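Local coordinates for protein L-talarate/galactarate dehydratase (Salmonella typhimurium, PDB 2PP0) that catalyses the magnesium-dependent dehydration of L-talarate and galactarate to 5-keto-4-deoxy-D-glucarate, and also epimerises L-talarate to galactarate, at residues B[61-66]-B[87-92]; B[80-85]-B[327-332]; B[333-338]-B[345-350]. All coordinates share one frame; numbering follows the deposited sequence.

How the contacts relate
All three contacts are buried, and they run from the capping domain into the barrel domain of this enolase-superfamily enzyme. Contact 1 lies farthest out, its centre about 16 Å from the centre of the chain, and is essentially apolar: a helix packed on the antiparallel sheet of the N-terminal domain. Contact 2 begins on the next strand of that sheet, with Ala61 N and Ser81 O 3.0 Å apart, and joins the two domains through aromatic, cation-pi and ligand-mediated contacts at the active site. Contact 3 shares helix 331-339 with it and returns to aliphatic packing inside the barrel domain, while Glu348 OE1 reaches Phe329 N at 2.8 Å. Contacts 1 and 3 do not touch.

Contact 1: residues B[61-66]-B[87-92]; sequences AIIIAE and QGIYAH
Strand 61-66 and helix segment 87-92 approach most closely at Ile63 and Tyr90, whose CA atoms are 6.0 Å apart. No hydrogen bond passes between them, and Ile63 makes all the side-chain contacts from the strand. Its side chain leaves the strand toward the helix, and CG1 lies beside its own backbone N (chi1 -59°), which places the ethyl arm against the helix backbone where Ile89 runs into Tyr90. Ile63 CG1 meets Ile89 CG2 at 3.7 Å and lies 3.9 Å from Tyr90 N. Beyond it, Ile63 CD1 continues along the same branch of Ile89, 4.0 Å from CG2, so that two isoleucines cross obliquely with the ethyl arm of one laid on the methyl branch of the other. Tyr90 is met differently. Its CB is 4.1 Å from Ile63 CG1, and CG stands opposite the backbone N (chi1 173°); the ring thus comes past the other branch, with Ile63 CG2 at its edge and near its plane.

The surroundings complete a sheet-on-helix layer. Ile63 is paired through its backbone with Ser79 of the neighbouring strand 74-81, and Ile89 also packs on Met127 and Gln130 of helix 127-146. This places the contact in the alpha+beta capping domain that enolase-superfamily enzymes carry in front of their barrel. With no hydrogen bond across, mostly carbon meeting carbon and the three touching residues buried, the association rests on shape and exclusion of water rather than on directional bonds.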
# COMPACT_ATOMS: atom_id res chain seq x y z
N ALA B 61 -7.98 17.18 -23.20
CA ALA B 61 -8.55 17.91 -22.08
C ALA B 61 -7.69 17.58 -20.86
O ALA B 61 -7.29 16.43 -20.67
CB ALA B 61 -9.98 17.47 -21.83
N ILE B 62 -7.39 18.59 -20.05
CA ILE B 62 -6.58 18.40 -18.86
C ILE B 62 -7.31 19.03 -17.68
O ILE B 62 -7.59 20.23 -17.70
CB ILE B 62 -5.19 19.08 -18.99
CG1 ILE B 62 -4.42 18.48 -20.18
CG2 ILE B 62 -4.40 18.92 -17.70
CD1 ILE B 62 -4.00 17.03 -19.99
N ILE B 63 -7.62 18.24 -16.66
CA ILE B 63 -8.29 18.79 -15.48
C ILE B 63 -7.24 18.83 -14.38
O ILE B 63 -6.69 17.80 -13.98
CB ILE B 63 -9.50 17.94 -15.05
CG1 ILE B 63 -10.53 17.85 -16.19
CG2 ILE B 63 -10.19 18.59 -13.85
CD1 ILE B 63 -10.09 16.96 -17.35
N ILE B 64 -6.95 20.03 -13.89
CA ILE B 64 -5.94 20.23 -12.87
C ILE B 64 -6.53 20.59 -11.52
O ILE B 64 -7.52 21.31 -11.43
CB ILE B 64 -4.98 21.37 -13.29
CG1 ILE B 64 -4.49 21.13 -14.70
CG2 ILE B 64 -3.80 21.46 -12.32
CD1 ILE B 64 -3.78 22.33 -15.31
N ALA B 65 -5.91 20.08 -10.46
CA ALA B 65 -6.33 20.40 -9.11
C ALA B 65 -5.12 20.94 -8.35
O ALA B 65 -4.02 20.40 -8.46
CB ALA B 65 -6.88 19.17 -8.40
N GLU B 66 -5.33 22.02 -7.61
CA GLU B 66 -4.27 22.63 -6.81
C GLU B 66 -4.87 22.75 -5.41
O GLU B 66 -5.97 23.28 -5.25
CB GLU B 66 -3.90 24.00 -7.36
CG GLU B 66 -3.37 23.95 -8.79
CD GLU B 66 -3.20 25.33 -9.39
OE1 GLU B 66 -2.34 26.09 -8.90
OE2 GLU B 66 -3.94 25.65 -10.35
N GLN B 87 -15.24 17.76 -20.11
CA GLN B 87 -16.23 18.69 -19.56
C GLN B 87 -16.92 18.07 -18.35
O GLN B 87 -17.27 18.76 -17.39
CB GLN B 87 -17.28 19.07 -20.61
CG GLN B 87 -16.76 19.84 -21.82
CD GLN B 87 -16.26 21.23 -21.48
OE1 GLN B 87 -16.58 21.78 -20.42
NE2 GLN B 87 -15.48 21.81 -22.38
N GLY B 88 -17.13 16.75 -18.41
CA GLY B 88 -17.80 16.07 -17.32
C GLY B 88 -16.89 15.87 -16.12
O GLY B 88 -17.32 16.01 -14.97
N ILE B 89 -15.64 15.52 -16.38
CA ILE B 89 -14.68 15.32 -15.30
C ILE B 89 -14.56 16.63 -14.51
O ILE B 89 -14.69 16.65 -13.28
CB ILE B 89 -13.30 14.93 -15.86
CG1 ILE B 89 -13.39 13.56 -16.52
CG2 ILE B 89 -12.26 14.89 -14.73
CD1 ILE B 89 -12.13 13.16 -17.26
N TYR B 90 -14.33 17.74 -15.22
CA TYR B 90 -14.21 19.04 -14.57
C TYR B 90 -15.49 19.44 -13.83
O TYR B 90 -15.45 19.92 -12.70
CB TYR B 90 -13.89 20.13 -15.59
CG TYR B 90 -13.93 21.53 -15.01
CD1 TYR B 90 -12.86 22.03 -14.26
CD2 TYR B 90 -15.04 22.35 -15.20
CE1 TYR B 90 -12.90 23.31 -13.71
CE2 TYR B 90 -15.09 23.64 -14.65
CZ TYR B 90 -14.02 24.11 -13.91
OH TYR B 90 -14.06 25.38 -13.38
N ALA B 91 -16.64 19.24 -14.48
CA ALA B 91 -17.92 19.60 -13.87
C ALA B 91 -18.16 18.87 -12.55
O ALA B 91 -18.63 19.48 -11.58
CB ALA B 91 -19.07 19.32 -14.85
N HIS B 92 -17.85 17.58 -12.50
CA HIS B 92 -18.06 16.82 -11.27
C HIS B 92 -17.04 17.23 -10.20
O HIS B 92 -17.38 17.36 -9.03
CB HIS B 92 -17.96 15.32 -11.53
CG HIS B 92 -18.37 14.48 -10.36
ND1 HIS B 92 -19.65 14.51 -9.84
CD2 HIS B 92 -17.67 13.62 -9.59
CE1 HIS B 92 -19.72 13.71 -8.80
NE2 HIS B 92 -18.53 13.15 -8.62

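Contact 2: residues B[80-85]-B[327-332]; sequences YSKRAG and PHFAME. With GOL (glycerol), chain E.
Lys82 is extended from CG to NZ, its CG beside the backbone N (chi1 -70°), and Phe329 carries CG anti to its own N, which brings its ring face to the ammonium. The two side chains approach from opposite directions where the capping domain closes over the barrel of this enolase-superfamily active site. Lys82 NZ stands 3.5 Å from the Phe329 ring centroid, 10° off the normal, a cation-pi contact, with CE adding a CH-pi contact over the same face. Phe350 offers the ammonium a second cation-pi partner.

Phe329 also points an edge at the face of Tyr80 in a T-shaped pair, centroids 5.0 Å apart and planes at 68°. At the end of the phenol, Tyr80 OH lies at the edge of the imidazole of His328, the proton donor/acceptor, 3.3 Å from its CE1. Tyr80 OH and His328 ND1 both hydrogen-bond to Asp301 OD2, which probably orients the imidazole, in keeping with its assigned role of raising this histidine's basicity.

Glycerol, probably from the crystallisation liquor, bonds also to Lys197, Asp46 and Asn228. Lys82 NZ donates to glycerol O1 over a short 2.5 Å, an exact length open to doubt. His328 NE2 is hydrogen-bonded to glycerol O1 at 2.9 Å.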
# COMPACT_ATOMS: atom_id res chain seq x y z
N TYR B 80 -7.13 13.60 -17.31
CA TYR B 80 -7.28 14.07 -18.67
C TYR B 80 -8.37 13.30 -19.38
O TYR B 80 -8.92 12.34 -18.85
CB TYR B 80 -5.98 13.86 -19.43
CG TYR B 80 -5.74 12.40 -19.79
CD1 TYR B 80 -6.16 11.88 -21.01
CD2 TYR B 80 -5.17 11.53 -18.87
CE1 TYR B 80 -6.03 10.53 -21.31
CE2 TYR B 80 -5.03 10.17 -19.15
CZ TYR B 80 -5.46 9.68 -20.37
OH TYR B 80 -5.34 8.33 -20.65
N SER B 81 -8.67 13.72 -20.60
CA SER B 81 -9.64 13.04 -21.43
C SER B 81 -9.25 13.25 -22.87
O SER B 81 -8.94 14.37 -23.28
CB SER B 81 -11.06 13.58 -21.19
OG SER B 81 -11.99 12.86 -21.98
N LYS B 82 -9.21 12.17 -23.63
CA LYS B 82 -8.90 12.26 -25.05
C LYS B 82 -10.24 12.03 -25.72
O LYS B 82 -10.76 10.92 -25.74
CB LYS B 82 -7.86 11.20 -25.44
CG LYS B 82 -6.49 11.53 -24.86
CD LYS B 82 -5.40 10.57 -25.27
CE LYS B 82 -4.10 10.97 -24.56
NZ LYS B 82 -2.91 10.16 -24.96
N ARG B 83 -10.81 13.12 -26.23
CA ARG B 83 -12.12 13.16 -26.87
C ARG B 83 -13.12 13.47 -25.75
O ARG B 83 -12.71 13.86 -24.66
CB ARG B 83 -12.45 11.84 -27.58
CG ARG B 83 -11.52 11.57 -28.76
CD ARG B 83 -11.96 10.38 -29.59
NE ARG B 83 -11.08 10.19 -30.75
CZ ARG B 83 -9.84 9.71 -30.70
NH1 ARG B 83 -9.30 9.35 -29.54
NH2 ARG B 83 -9.13 9.60 -31.82
N ALA B 84 -14.41 13.29 -26.00
CA ALA B 84 -15.42 13.60 -25.00
C ALA B 84 -15.16 13.00 -23.62
O ALA B 84 -14.77 11.84 -23.49
CB ALA B 84 -16.80 13.18 -25.50
N GLY B 85 -15.38 13.81 -22.58
CA GLY B 85 -15.17 13.36 -21.22
C GLY B 85 -14.59 14.43 -20.29
O GLY B 85 -14.85 14.40 -19.09
N PRO B 327 2.54 1.24 -17.36
CA PRO B 327 1.52 2.28 -17.27
C PRO B 327 1.31 3.01 -18.59
O PRO B 327 2.23 3.14 -19.40
CB PRO B 327 2.06 3.22 -16.19
CG PRO B 327 2.96 2.33 -15.37
CD PRO B 327 3.64 1.50 -16.42
N HIS B 328 0.10 3.51 -18.80
CA HIS B 328 -0.21 4.22 -20.03
C HIS B 328 -0.18 5.74 -19.89
O HIS B 328 -0.75 6.29 -18.95
CB HIS B 328 -1.58 3.78 -20.54
CG HIS B 328 -2.16 4.69 -21.58
ND1 HIS B 328 -3.01 5.73 -21.26
CD2 HIS B 328 -1.99 4.73 -22.92
CE1 HIS B 328 -3.34 6.37 -22.37
NE2 HIS B 328 -2.73 5.79 -23.39
N PHE B 329 0.50 6.40 -20.82
CA PHE B 329 0.55 7.86 -20.84
C PHE B 329 1.08 8.46 -19.54
O PHE B 329 1.84 7.81 -18.81
CB PHE B 329 -0.87 8.37 -21.14
CG PHE B 329 -0.94 9.81 -21.60
CD1 PHE B 329 -0.10 10.28 -22.61
CD2 PHE B 329 -1.91 10.66 -21.09
CE1 PHE B 329 -0.24 11.59 -23.09
CE2 PHE B 329 -2.06 11.96 -21.57
CZ PHE B 329 -1.22 12.43 -22.57
N ALA B 330 0.68 9.70 -19.28
CA ALA B 330 1.05 10.46 -18.08
C ALA B 330 2.36 10.04 -17.41
O ALA B 330 2.37 9.71 -16.22
CB ALA B 330 -0.09 10.41 -17.08
N MET B 331 3.47 10.07 -18.15
CA MET B 331 4.76 9.68 -17.58
C MET B 331 5.15 10.57 -16.40
O MET B 331 5.92 10.14 -15.53
CB MET B 331 5.86 9.70 -18.66
CG MET B 331 6.02 11.01 -19.43
SD MET B 331 7.30 10.94 -20.72
CE MET B 331 7.63 12.69 -20.93
N GLU B 332 4.60 11.78 -16.36
CA GLU B 332 4.89 12.72 -15.28
C GLU B 332 4.45 12.13 -13.94
O GLU B 332 5.00 12.46 -12.88
CB GLU B 332 4.19 14.05 -15.53
CG GLU B 332 4.70 14.84 -16.75
CD GLU B 332 4.36 14.20 -18.09
OE1 GLU B 332 3.45 13.34 -18.15
OE2 GLU B 332 4.99 14.57 -19.10
C1 GOL E . -3.95 7.36 -26.69
O1 GOL E . -3.33 7.71 -25.45
C2 GOL E . -3.18 6.20 -27.33
O2 GOL E . -3.45 4.98 -26.64
C3 GOL E . -3.58 6.09 -28.80
O3 GOL E . -3.39 4.76 -29.27

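Contact 3: residues B[333-338]-B[345-350]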
# COMPACT_ATOMS: atom_id res chain seq x y z
N VAL B 333 3.45 11.26 -13.99
CA VAL B 333 2.95 10.61 -12.78
C VAL B 333 3.41 9.16 -12.72
O VAL B 333 3.86 8.68 -11.68
CB VAL B 333 1.40 10.63 -12.73
CG1 VAL B 333 0.92 9.85 -11.52
CG2 VAL B 333 0.89 12.07 -12.68
N HIS B 334 3.31 8.45 -13.84
CA HIS B 334 3.68 7.05 -13.87
C HIS B 334 5.17 6.74 -13.67
O HIS B 334 5.52 5.60 -13.37
CB HIS B 334 3.18 6.40 -15.17
CG HIS B 334 1.70 6.46 -15.33
ND1 HIS B 334 0.82 6.15 -14.32
CD2 HIS B 334 0.93 6.79 -16.40
CE1 HIS B 334 -0.42 6.29 -14.75
NE2 HIS B 334 -0.38 6.67 -16.01
N LEU B 335 6.04 7.74 -13.84
CA LEU B 335 7.47 7.49 -13.63
C LEU B 335 7.67 7.09 -12.17
O LEU B 335 8.40 6.15 -11.87
CB LEU B 335 8.30 8.75 -13.92
CG LEU B 335 9.79 8.67 -13.54
CD1 LEU B 335 10.50 7.63 -14.39
CD2 LEU B 335 10.45 10.02 -13.75
N HIS B 336 7.00 7.81 -11.27
CA HIS B 336 7.09 7.56 -9.84
C HIS B 336 6.46 6.23 -9.44
O HIS B 336 7.01 5.50 -8.62
CB HIS B 336 6.41 8.69 -9.07
CG HIS B 336 7.03 10.03 -9.28
ND1 HIS B 336 8.19 10.42 -8.65
CD2 HIS B 336 6.67 11.05 -10.10
CE1 HIS B 336 8.53 11.63 -9.07
NE2 HIS B 336 7.62 12.04 -9.95
N LEU B 337 5.30 5.93 -10.03
CA LEU B 337 4.59 4.70 -9.72
C LEU B 337 5.34 3.47 -10.24
O LEU B 337 5.43 2.46 -9.55
CB LEU B 337 3.17 4.75 -10.31
CG LEU B 337 2.31 5.92 -9.79
CD1 LEU B 337 0.94 5.92 -10.48
CD2 LEU B 337 2.15 5.79 -8.29
N SER B 338 5.87 3.56 -11.46
CA SER B 338 6.59 2.43 -12.02
C SER B 338 7.91 2.21 -11.27
O SER B 338 8.36 1.07 -11.12
CB SER B 338 6.85 2.66 -13.51
OG SER B 338 7.53 3.87 -13.72
N PRO B 345 9.58 -2.60 -14.90
CA PRO B 345 8.51 -2.02 -15.72
C PRO B 345 9.01 -1.20 -16.92
O PRO B 345 10.21 -1.01 -17.11
CB PRO B 345 7.79 -1.13 -14.73
CG PRO B 345 8.96 -0.50 -14.01
CD PRO B 345 9.93 -1.68 -13.80
N TRP B 346 8.05 -0.72 -17.71
CA TRP B 346 8.33 0.11 -18.88
C TRP B 346 7.53 1.41 -18.76
O TRP B 346 6.40 1.40 -18.25
CB TRP B 346 7.90 -0.59 -20.17
CG TRP B 346 8.93 -1.49 -20.76
CD1 TRP B 346 9.07 -2.83 -20.55
CD2 TRP B 346 9.95 -1.12 -21.69
NE1 TRP B 346 10.12 -3.32 -21.29
CE2 TRP B 346 10.68 -2.29 -22.00
CE3 TRP B 346 10.32 0.09 -22.29
CZ2 TRP B 346 11.76 -2.28 -22.89
CZ3 TRP B 346 11.39 0.10 -23.18
CH2 TRP B 346 12.10 -1.08 -23.47
N LEU B 347 8.11 2.51 -19.22
CA LEU B 347 7.45 3.82 -19.17
C LEU B 347 7.19 4.26 -20.61
O LEU B 347 8.05 4.11 -21.48
CB LEU B 347 8.34 4.86 -18.47
CG LEU B 347 7.69 6.20 -18.11
CD1 LEU B 347 6.66 5.99 -17.02
CD2 LEU B 347 8.75 7.20 -17.64
N GLU B 348 6.00 4.80 -20.85
CA GLU B 348 5.60 5.24 -22.18
C GLU B 348 5.83 6.73 -22.38
O GLU B 348 5.43 7.55 -21.55
CB GLU B 348 4.13 4.88 -22.41
CG GLU B 348 3.51 5.46 -23.67
CD GLU B 348 2.11 4.92 -23.92
OE1 GLU B 348 1.32 4.83 -22.95
OE2 GLU B 348 1.81 4.59 -25.09
N HIS B 349 6.46 7.09 -23.49
CA HIS B 349 6.75 8.49 -23.75
C HIS B 349 5.92 9.18 -24.82
O HIS B 349 5.69 8.64 -25.91
CB HIS B 349 8.24 8.65 -24.08
CG HIS B 349 8.59 10.01 -24.61
ND1 HIS B 349 8.26 10.42 -25.89
CD2 HIS B 349 9.23 11.06 -24.04
CE1 HIS B 349 8.67 11.66 -26.08
NE2 HIS B 349 9.27 12.07 -24.97
N PHE B 350 5.49 10.39 -24.48
CA PHE B 350 4.75 11.31 -25.34
C PHE B 350 5.34 12.66 -24.95
O PHE B 350 5.72 12.86 -23.79
CB PHE B 350 3.25 11.35 -25.00
CG PHE B 350 2.46 10.18 -25.49
CD1 PHE B 350 2.45 8.98 -24.79
CD2 PHE B 350 1.66 10.30 -26.63
CE1 PHE B 350 1.65 7.91 -25.21
CE2 PHE B 350 0.86 9.24 -27.06
CZ PHE B 350 0.86 8.05 -26.34
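Apolar packing carries most of this contact, and Leu347 is its centre. Its CG is turned anti to the backbone N (chi1 -169°), and the two methyls then divide the work. CD2 meets Leu335 CD1 at 3.7 Å, the leucines crossing at a slant. CD1 instead presses on the helix backbone, 3.7 Å from Leu335 N and equally near the carbonyl carbon of His334, with the CB of His334 slightly farther away. A second packing point forms near the connection between the segments, where Pro345 brings CG of its ring against Ser338: Pro345 CG is 3.8 Å from Ser338 CB and approaches a carbonyl oxygen, Ser338 O, to 3.3 Å.

Between the segments there is no hydrogen bond. The hydroxyl of Ser338, with chi1 at 56°, folds back over the preceding turn of its own helix, where OG is 2.7 Å from His334 O and 3.1 Å from Leu335 O. Its one proton could serve either carbonyl. Leu347 CD1 still approaches Ser338 OG to 4.0 Å.

The backbones of helix 333-338 and strand 346-349 run nearly antiparallel, at 174°, with their axes 8.8 Å apart. The strand pairs through Leu347 and His349 with strand 161-166. Next along it, Glu348, a substrate-binding residue, forms a salt bridge with Lys195 and a hydrogen bond to Thr167; His349 stacks on Tyr12 of the second subunit. Here strand 324-325, helix 331-339 and strand 346-349 follow in turn as a beta-alpha-beta unit, with Trp346 bonded to Leu325 through the backbone, in the modified TIM barrel of the mandelate racemase/muconate lactonizing enzyme family.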